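Local coordinates for hypothetical protein NMB0488 (PDB 2GKP) that is of unknown function but, as a CdiI-family protein, probably acts as an immunity protein of contact-dependent growth inhibition, neutralising a toxin, at residues Asp48-Asn51 with Glu52-Gly55; Leu148-Ser151 with Pro152-Gly156; Leu159-Ala162 with Leu163-Cys166. One frame throughout, in Å; residues are numbered along the deposited sequence. Where two conformers were deposited one is given.

Interaction 1: residues Asp48-Asn51 with Glu52-Gly55; sequences DTDN and ETLG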
ATOM      1  N   ASP A  48      -7.540   6.620  13.760  1.00 12.50           N
ATOM      2  CA  ASP A  48      -6.719   7.550  14.556  1.00 13.22           C
ATOM      3  C   ASP A  48      -5.554   6.861  15.227  1.00 15.21           C
ATOM      4  O   ASP A  48      -5.074   7.316  16.280  1.00 16.06           O
ATOM      5  CB  ASP A  48      -7.580   8.347  15.550  1.00 15.20           C
ATOM      6  CG  ASP A  48      -8.276   7.471  16.548  1.00 15.90           C
ATOM      7  OD1 ASP A  48      -8.291   6.244  16.393  1.00 15.55           O
ATOM      8  OD2 ASP A  48      -8.840   8.019  17.517  1.00 19.31           O
ATOM      9  N   THR A  49      -5.060   5.808  14.585  1.00 15.28           N
ATOM     10  CA  THR A  49      -3.837   5.149  15.019  0.60 16.31           C
ATOM     11  C   THR A  49      -2.757   6.188  15.206  1.00 17.05           C
ATOM     12  O   THR A  49      -2.658   7.113  14.413  1.00 16.79           O
ATOM     13  CB  THR A  49      -3.379   4.176  13.949  0.60 16.14           C
ATOM     14  OG1 THR A  49      -4.353   3.169  13.825  0.60 16.69           O
ATOM     15  CG2 THR A  49      -2.093   3.486  14.367  0.60 16.49           C
ATOM     16  N   ASP A  50      -1.941   6.014  16.244  1.00 18.64           N
ATOM     17  CA  ASP A  50      -0.901   6.978  16.466  1.00 19.81           C
ATOM     18  C   ASP A  50       0.151   6.935  15.366  1.00 19.14           C
ATOM     19  O   ASP A  50       0.315   5.913  14.683  1.00 19.84           O
ATOM     20  CB  ASP A  50      -0.279   6.780  17.841  1.00 21.22           C
ATOM     21  CG  ASP A  50       0.576   5.587  17.900  1.00 25.61           C
ATOM     22  OD1 ASP A  50       0.078   4.474  18.174  1.00 29.01           O
ATOM     23  OD2 ASP A  50       1.793   5.786  17.703  1.00 28.24           O
ATOM     24  N   ASN A  51       0.817   8.059  15.166  1.00 18.25           N
ATOM     25  CA  ASN A  51       1.813   8.149  14.090  1.00 18.08           C
ATOM     26  C   ASN A  51       2.920   7.089  14.215  1.00 18.28           C
ATOM     27  O   ASN A  51       3.336   6.519  13.212  1.00 19.01           O
ATOM     28  CB  ASN A  51       2.391   9.541  14.041  1.00 19.28           C
ATOM     29  CG  ASN A  51       1.395  10.548  13.489  1.00 20.53           C
ATOM     30  OD1 ASN A  51       0.374  10.150  12.949  1.00 25.80           O
ATOM     31  ND2 ASN A  51       1.689  11.827  13.606  1.00 23.23           N
ATOM     32  N   GLU A  52       3.391   6.812  15.430  1.00 19.32           N
ATOM     33  CA  GLU A  52       4.449   5.817  15.570  0.50 19.52           C
ATOM     34  C   GLU A  52       4.000   4.413  15.104  1.00 19.61           C
ATOM     35  O   GLU A  52       4.780   3.713  14.409  1.00 19.66           O
ATOM     36  CB  GLU A  52       5.020   5.861  17.002  0.50 20.23           C
ATOM     37  CG  GLU A  52       6.397   5.224  17.180  0.50 20.53           C
ATOM     38  CD  GLU A  52       6.297   3.723  17.344  0.50 21.72           C
ATOM     39  OE1 GLU A  52       5.195   3.270  17.698  0.50 22.84           O
ATOM     40  OE2 GLU A  52       7.297   2.992  17.135  0.50 23.20           O
ATOM     41  N   THR A  53       2.752   4.020  15.383  1.00 18.80           N
ATOM     42  CA  THR A  53       2.253   2.715  14.969  1.00 19.18           C
ATOM     43  C   THR A  53       2.068   2.717  13.444  1.00 17.96           C
ATOM     44  O   THR A  53       2.378   1.726  12.774  1.00 18.68           O
ATOM     45  CB  THR A  53       0.900   2.354  15.688  1.00 19.23           C
ATOM     46  OG1 THR A  53       1.117   2.354  17.106  1.00 22.21           O
ATOM     47  CG2 THR A  53       0.403   0.973  15.281  1.00 20.74           C
ATOM     48  N   LEU A  54       1.558   3.807  12.899  1.00 17.42           N
ATOM     49  CA  LEU A  54       1.332   3.880  11.463  1.00 17.06           C
ATOM     50  C   LEU A  54       2.687   3.843  10.718  1.00 16.12           C
ATOM     51  O   LEU A  54       2.863   3.059   9.760  1.00 15.20           O
ATOM     52  CB  LEU A  54       0.568   5.158  11.114  1.00 16.53           C
ATOM     53  CG  LEU A  54       0.273   5.430   9.622  1.00 16.63           C
ATOM     54  CD1 LEU A  54      -0.419   4.186   8.986  1.00 17.57           C
ATOM     55  CD2 LEU A  54      -0.486   6.727   9.385  1.00 19.05           C
ATOM     56  N   GLY A  55       3.656   4.636  11.172  1.00 17.30           N
ATOM     57  CA  GLY A  55       5.006   4.583  10.557  1.00 16.56           C
ATOM     58  C   GLY A  55       5.660   3.199  10.635  1.00 16.46           C
ATOM     59  O   GLY A  55       6.183   2.647   9.627  1.00 16.78           O
TER
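The carboxylate of D50 reaches forward across the first turn of helix 51-63 and meets T53 with both of its oxygens. The T53 hydroxyl OG1 donates to OD1 of D50 over 2.6 Å, arriving on the syn side of the carboxylate though 30° out of its plane. The other oxygen, D50 OD2, takes the T53 backbone N-H over 3.1 Å, this time from well above the plane. This is an N-cap: an acceptor side chain stands in for the carbonyl that the helix lacks at its start. With chi1 at 73°, CG of D50 lies between its own backbone N and carbonyl carbon, and the carboxylate is thereby brought over the first-turn N-H of T53. In one conformer of E52, its OE1 lies 4.2 Å from D50 OD2, a proximity of like charges that the positive end of the helix dipole probably eases.

Behind these side-chain bonds, the backbone is already helical in its bonding: L54 N binds D50 O at 3.0 Å and G55 N binds N51 O at 2.8 Å. A methyl contact flanks the polar pair; in the conformer described, T49 CG2 lies 3.5 Å from T53 CB, while T49 OG1 turns back to the carbonyl of P46. The cap thus closes the loop after strand 34-45, and its helix lies against helix 152-164, where N51 touches A157 and L54 packs on K160.

Interaction 2: residues Leu148-Ser151 with Pro152-Gly156; sequences LDNS and PEEIG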
ATOM      1  N   LEU A 148      14.698   7.553   5.382  1.00 14.94           N
ATOM      2  CA  LEU A 148      14.984   6.686   6.527  1.00 14.51           C
ATOM      3  C   LEU A 148      15.691   7.425   7.667  1.00 15.83           C
ATOM      4  O   LEU A 148      15.865   6.874   8.752  1.00 15.67           O
ATOM      5  CB  LEU A 148      15.769   5.433   6.112  1.00 13.48           C
ATOM      6  CG  LEU A 148      15.028   4.472   5.164  1.00 15.48           C
ATOM      7  CD1 LEU A 148      15.981   3.329   4.847  1.00 15.58           C
ATOM      8  CD2 LEU A 148      13.732   3.971   5.851  1.00 14.95           C
ATOM      9  N   ASP A 149      16.046   8.688   7.436  1.00 15.47           N
ATOM     10  CA  ASP A 149      16.506   9.531   8.543  1.00 17.03           C
ATOM     11  C   ASP A 149      15.366   9.747   9.537  1.00 17.53           C
ATOM     12  O   ASP A 149      15.593  10.024  10.725  1.00 19.05           O
ATOM     13  CB  ASP A 149      16.838  10.948   8.059  1.00 16.89           C
ATOM     14  CG  ASP A 149      17.976  11.016   7.045  1.00 18.24           C
ATOM     15  OD1 ASP A 149      18.790  10.078   6.878  1.00 17.26           O
ATOM     16  OD2 ASP A 149      18.057  12.075   6.392  1.00 23.13           O
ATOM     17  N   ASN A 150      14.135   9.743   9.012  1.00 17.35           N
ATOM     18  CA  ASN A 150      12.940  10.060   9.806  1.00 17.98           C
ATOM     19  C   ASN A 150      12.557   8.925  10.739  1.00 18.25           C
ATOM     20  O   ASN A 150      12.692   7.762  10.373  1.00 18.91           O
ATOM     21  CB  ASN A 150      11.760  10.441   8.876  1.00 18.46           C
ATOM     22  CG  ASN A 150      12.000  11.752   8.117  1.00 17.20           C
ATOM     23  OD1 ASN A 150      12.180  11.754   6.899  1.00 18.20           O
ATOM     24  ND2 ASN A 150      12.056  12.879   8.850  1.00 20.09           N
ATOM     25  N   SER A 151      12.056   9.272  11.929  1.00 18.11           N
ATOM     26  CA  SER A 151      11.565   8.273  12.871  1.00 19.21           C
ATOM     27  C   SER A 151      10.252   7.708  12.363  1.00 18.72           C
ATOM     28  O   SER A 151       9.605   8.353  11.519  1.00 19.06           O
ATOM     29  CB  SER A 151      11.282   8.918  14.204  1.00 18.71           C
ATOM     30  OG  SER A 151      10.272   9.913  14.056  1.00 21.23           O
ATOM     31  N   PRO A 152       9.870   6.506  12.842  1.00 18.66           N
ATOM     32  CA  PRO A 152       8.553   5.980  12.531  1.00 19.06           C
ATOM     33  C   PRO A 152       7.439   6.984  12.768  1.00 19.42           C
ATOM     34  O   PRO A 152       6.490   7.018  11.980  1.00 18.40           O
ATOM     35  CB  PRO A 152       8.428   4.758  13.449  1.00 19.27           C
ATOM     36  CG  PRO A 152       9.856   4.264  13.575  1.00 18.90           C
ATOM     37  CD  PRO A 152      10.685   5.530  13.607  1.00 19.77           C
ATOM     38  N   GLU A 153       7.538   7.793  13.826  1.00 20.08           N
ATOM     39  CA  GLU A 153       6.487   8.787  14.086  0.50 20.06           C
ATOM     40  C   GLU A 153       6.410   9.888  13.016  1.00 19.95           C
ATOM     41  O   GLU A 153       5.302  10.238  12.584  1.00 19.58           O
ATOM     42  CB  GLU A 153       6.614   9.352  15.500  0.50 20.28           C
ATOM     43  CG  GLU A 153       5.334   9.896  16.057  0.50 20.65           C
ATOM     44  CD  GLU A 153       5.204  11.423  15.978  0.50 23.30           C
ATOM     45  OE1 GLU A 153       5.870  12.068  15.149  0.50 24.06           O
ATOM     46  OE2 GLU A 153       4.391  11.986  16.753  0.50 24.20           O
ATOM     47  N   GLU A 154       7.539  10.382  12.542  1.00 18.62           N
ATOM     48  CA  GLU A 154       7.599  11.331  11.458  1.00 18.12           C
ATOM     49  C   GLU A 154       7.090  10.720  10.154  1.00 17.96           C
ATOM     50  O   GLU A 154       6.401  11.387   9.368  1.00 19.28           O
ATOM     51  CB  GLU A 154       9.028  11.806  11.286  1.00 18.28           C
ATOM     52  CG  GLU A 154       9.406  12.728  12.438  1.00 18.40           C
ATOM     53  CD  GLU A 154      10.863  13.008  12.477  1.00 23.72           C
ATOM     54  OE1 GLU A 154      11.647  12.398  11.736  1.00 23.74           O
ATOM     55  OE2 GLU A 154      11.247  13.851  13.306  1.00 26.00           O
ATOM     56  N   ILE A 155       7.421   9.457   9.917  1.00 17.13           N
ATOM     57  CA  ILE A 155       6.875   8.772   8.758  1.00 17.09           C
ATOM     58  C   ILE A 155       5.346   8.688   8.853  1.00 17.30           C
ATOM     59  O   ILE A 155       4.647   8.972   7.865  1.00 17.16           O
ATOM     60  CB  ILE A 155       7.595   7.434   8.551  1.00 16.78           C
ATOM     61  CG1 ILE A 155       9.070   7.722   8.218  1.00 16.87           C
ATOM     62  CG2 ILE A 155       6.949   6.651   7.412  1.00 14.78           C
ATOM     63  CD1 ILE A 155       9.955   6.511   8.292  1.00 15.70           C
ATOM     64  N   GLY A 156       4.815   8.354  10.027  1.00 16.97           N
ATOM     65  CA  GLY A 156       3.360   8.314  10.229  1.00 17.99           C
ATOM     66  C   GLY A 156       2.706   9.650   9.949  1.00 17.81           C
ATOM     67  O   GLY A 156       1.640   9.697   9.290  1.00 17.83           O
TER
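One carboxylate oxygen of E154, OE1, receives two N-H groups of the preceding loop, and these hydrogen bonds dominate the contact. The side-chain amide of N150 gives it ND2 at 3.0 Å, a nearly straight bond (169°) with the acceptor lying in the plane of the amide. The backbone N of S151 supplies the second, 3.2 Å from E154 OE1. Both donors stand about 50° out of the carboxylate plane, on its opposite faces, so the group is held between them; the amide and carboxylate planes are steeply turned against each other. At its other end, the N150 amide accepts through OD1 from the backbone N of S147, which fixes which way round it is turned.

A reciprocal bond runs the other way: E154 N donates to S151 OG at 3.2 Å. Serine at the N-cap and glutamate three residues on, each side chain accepting the other's backbone N-H, make a classic capping box, here at the start of helix 152-164. Standing between its backbone N and carbonyl carbon (chi1 61°), S151 OG can face the first turn. The main chain adds I155 N to S151 O at 2.9 Å.

Carbon packing is lighter: I155 CG1 lies 3.9 Å from N150 CB, while I155 CD1 sits beside the carbonyl oxygen N150 O at 3.7 Å. Farther along, the I155 side chain meets L59 of helix 51-63, and P152 touches T56 of that helix.

Interaction 3: residues Leu159-Ala162 with Leu163-Cys166; sequences LKLA and LSRC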
ATOM      1  N   LEU A 159       2.583  10.113   6.263  1.00 15.41           N
ATOM      2  CA  LEU A 159       1.538   9.259   5.671  1.00 15.84           C
ATOM      3  C   LEU A 159       0.161   9.886   5.793  1.00 15.25           C
ATOM      4  O   LEU A 159      -0.631   9.878   4.828  1.00 14.94           O
ATOM      5  CB  LEU A 159       1.529   7.868   6.312  1.00 16.05           C
ATOM      6  CG  LEU A 159       2.811   7.090   5.975  1.00 17.20           C
ATOM      7  CD1 LEU A 159       3.118   6.045   7.037  1.00 17.33           C
ATOM      8  CD2 LEU A 159       2.633   6.446   4.622  1.00 17.21           C
ATOM      9  N   LYS A 160      -0.139  10.410   6.987  1.00 16.46           N
ATOM     10  CA  LYS A 160      -1.436  11.036   7.224  1.00 16.86           C
ATOM     11  C   LYS A 160      -1.581  12.294   6.364  1.00 16.00           C
ATOM     12  O   LYS A 160      -2.674  12.591   5.850  1.00 15.59           O
ATOM     13  CB  LYS A 160      -1.582  11.358   8.722  1.00 16.50           C
ATOM     14  CG  LYS A 160      -1.803  10.098   9.514  1.00 19.15           C
ATOM     15  CD  LYS A 160      -2.242  10.398  10.943  1.00 19.23           C
ATOM     16  CE  LYS A 160      -2.191   9.164  11.833  1.00 21.76           C
ATOM     17  NZ  LYS A 160      -2.547   9.512  13.272  1.00 23.88           N
ATOM     18  N   LEU A 161      -0.486  13.021   6.188  1.00 15.09           N
ATOM     19  CA  LEU A 161      -0.472  14.197   5.341  1.00 14.88           C
ATOM     20  C   LEU A 161      -0.788  13.807   3.905  1.00 14.50           C
ATOM     21  O   LEU A 161      -1.623  14.450   3.227  1.00 14.67           O
ATOM     22  CB  LEU A 161       0.883  14.904   5.411  1.00 16.70           C
ATOM     23  CG  LEU A 161       1.084  16.137   4.533  1.00 16.89           C
ATOM     24  CD1 LEU A 161       0.047  17.241   4.855  1.00 18.23           C
ATOM     25  CD2 LEU A 161       2.489  16.701   4.658  1.00 18.94           C
ATOM     26  N   ALA A 162      -0.143  12.744   3.414  1.00 13.59           N
ATOM     27  CA  ALA A 162      -0.425  12.334   2.058  1.00 13.01           C
ATOM     28  C   ALA A 162      -1.882  11.886   1.914  1.00 12.06           C
ATOM     29  O   ALA A 162      -2.516  12.188   0.900  1.00 11.25           O
ATOM     30  CB  ALA A 162       0.523  11.219   1.616  1.00 12.82           C
ATOM     31  N   LEU A 163      -2.409  11.142   2.893  1.00 11.31           N
ATOM     32  CA  LEU A 163      -3.822  10.750   2.842  1.00 12.26           C
ATOM     33  C   LEU A 163      -4.726  11.997   2.752  1.00 12.85           C
ATOM     34  O   LEU A 163      -5.719  12.021   1.994  1.00 10.87           O
ATOM     35  CB  LEU A 163      -4.155   9.869   4.049  1.00 13.06           C
ATOM     36  CG  LEU A 163      -5.631   9.592   4.216  1.00 16.45           C
ATOM     37  CD1 LEU A 163      -6.023   8.741   3.080  1.00 18.34           C
ATOM     38  CD2 LEU A 163      -5.858   8.836   5.524  1.00 17.70           C
ATOM     39  N   SER A 164      -4.392  13.048   3.521  1.00 12.52           N
ATOM     40  CA  SER A 164      -5.190  14.282   3.474  1.00 13.13           C
ATOM     41  C   SER A 164      -5.219  14.950   2.102  1.00 13.00           C
ATOM     42  O   SER A 164      -6.120  15.732   1.780  1.00 13.90           O
ATOM     43  CB  SER A 164      -4.723  15.278   4.564  1.00 13.85           C
ATOM     44  OG  SER A 164      -3.555  15.948   4.154  1.00 15.47           O
ATOM     45  N   ARG A 165      -4.228  14.631   1.278  1.00 11.75           N
ATOM     46  CA  ARG A 165      -4.129  15.152  -0.076  1.00 12.07           C
ATOM     47  C   ARG A 165      -4.864  14.288  -1.125  1.00 10.95           C
ATOM     48  O   ARG A 165      -5.007  14.711  -2.284  1.00 11.60           O
ATOM     49  CB  ARG A 165      -2.651  15.324  -0.474  1.00 12.16           C
ATOM     50  CG  ARG A 165      -1.973  16.427   0.351  1.00 13.22           C
ATOM     51  CD  ARG A 165      -0.492  16.517  -0.006  1.00 14.07           C
ATOM     52  NE  ARG A 165       0.193  17.530   0.778  1.00 16.39           N
ATOM     53  CZ  ARG A 165       1.509  17.713   0.741  1.00 17.81           C
ATOM     54  NH1 ARG A 165       2.279  16.915  -0.012  1.00 18.19           N
ATOM     55  NH2 ARG A 165       2.048  18.645   1.498  1.00 21.50           N
ATOM     56  N   CYS A 166      -5.361  13.118  -0.734  1.00 11.41           N
ATOM     57  CA  CYS A 166      -6.081  12.283  -1.675  1.00 11.10           C
ATOM     58  C   CYS A 166      -7.424  12.889  -2.006  1.00  9.85           C
ATOM     59  O   CYS A 166      -7.982  13.640  -1.215  1.00 11.73           O
ATOM     60  CB  CYS A 166      -6.291  10.890  -1.067  1.00 11.00           C
ATOM     61  SG  CYS A 166      -4.770   9.887  -1.012  1.00 11.13           S
TER
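The carbonyl oxygen of L161 is gripped twice near the end of helix 152-164. S164 OG donates to L161 O at 2.6 Å, approaching at a C=O...O angle of 126° and 18° from the carbonyl plane, while R165 N adds a weak bond of 3.3 Å to that same L161 O. Set between its backbone N and carbonyl carbon (chi1 79°), S164 OG folds back over the preceding turn. Meanwhile R165 N makes a shorter bond, 3.0 Å, to A162 O, sitting far above that carbonyl's plane. The i-to-i+4 pattern is regular where L163 N meets L159 O and S164 N meets K160 O; at R165 that bond is weak, and the i-to-i+3 bond to A162 O is the shorter one.

Outside the backbone, the L161 isobutyl group lies over one face of the R165 guanidinium. L161 CG is 3.8 Å above that plane, offset toward its rim, and L161 CD2 comes within 3.7 Å of R165 NH2; the two side chains cross obliquely. The extended arginine carries NH1 on to the carbonyl of D142, beside strand 144-147, where V144 also touches L161, A162 and R165. C166 packs on M112, V114 and P127 of the sheet.

Chemically, the leucine covers a flat face of the guanidinium while a carbonyl takes up an N-H at NH1, consistent with a charged side chain being accommodated along a partly nonpolar surface.

Overall arrangement
Along the chain the three contacts come in series: interaction 1 starts helix 51-63, interaction 2 starts helix 152-164, and interaction 3 lies near the latter's end. The centres of interactions 1 and 2 are about 11 Å apart. Those of interactions 1 and 3 are about 13 Å apart, and those of interactions 2 and 3 about 15 Å. Helix 152-164 meets the start of helix 51-63 where N51 CB lies 3.3 Å from E153 O, and K160 NZ reaches T49 O in the loop before it at 2.7 Å, probably as a hydrogen bond. L159 and A162 pack helix 152-164 on the antiparallel sheet, and C166 just after it does likewise. The two N-capped helices thus join parts of the chain about a hundred residues apart.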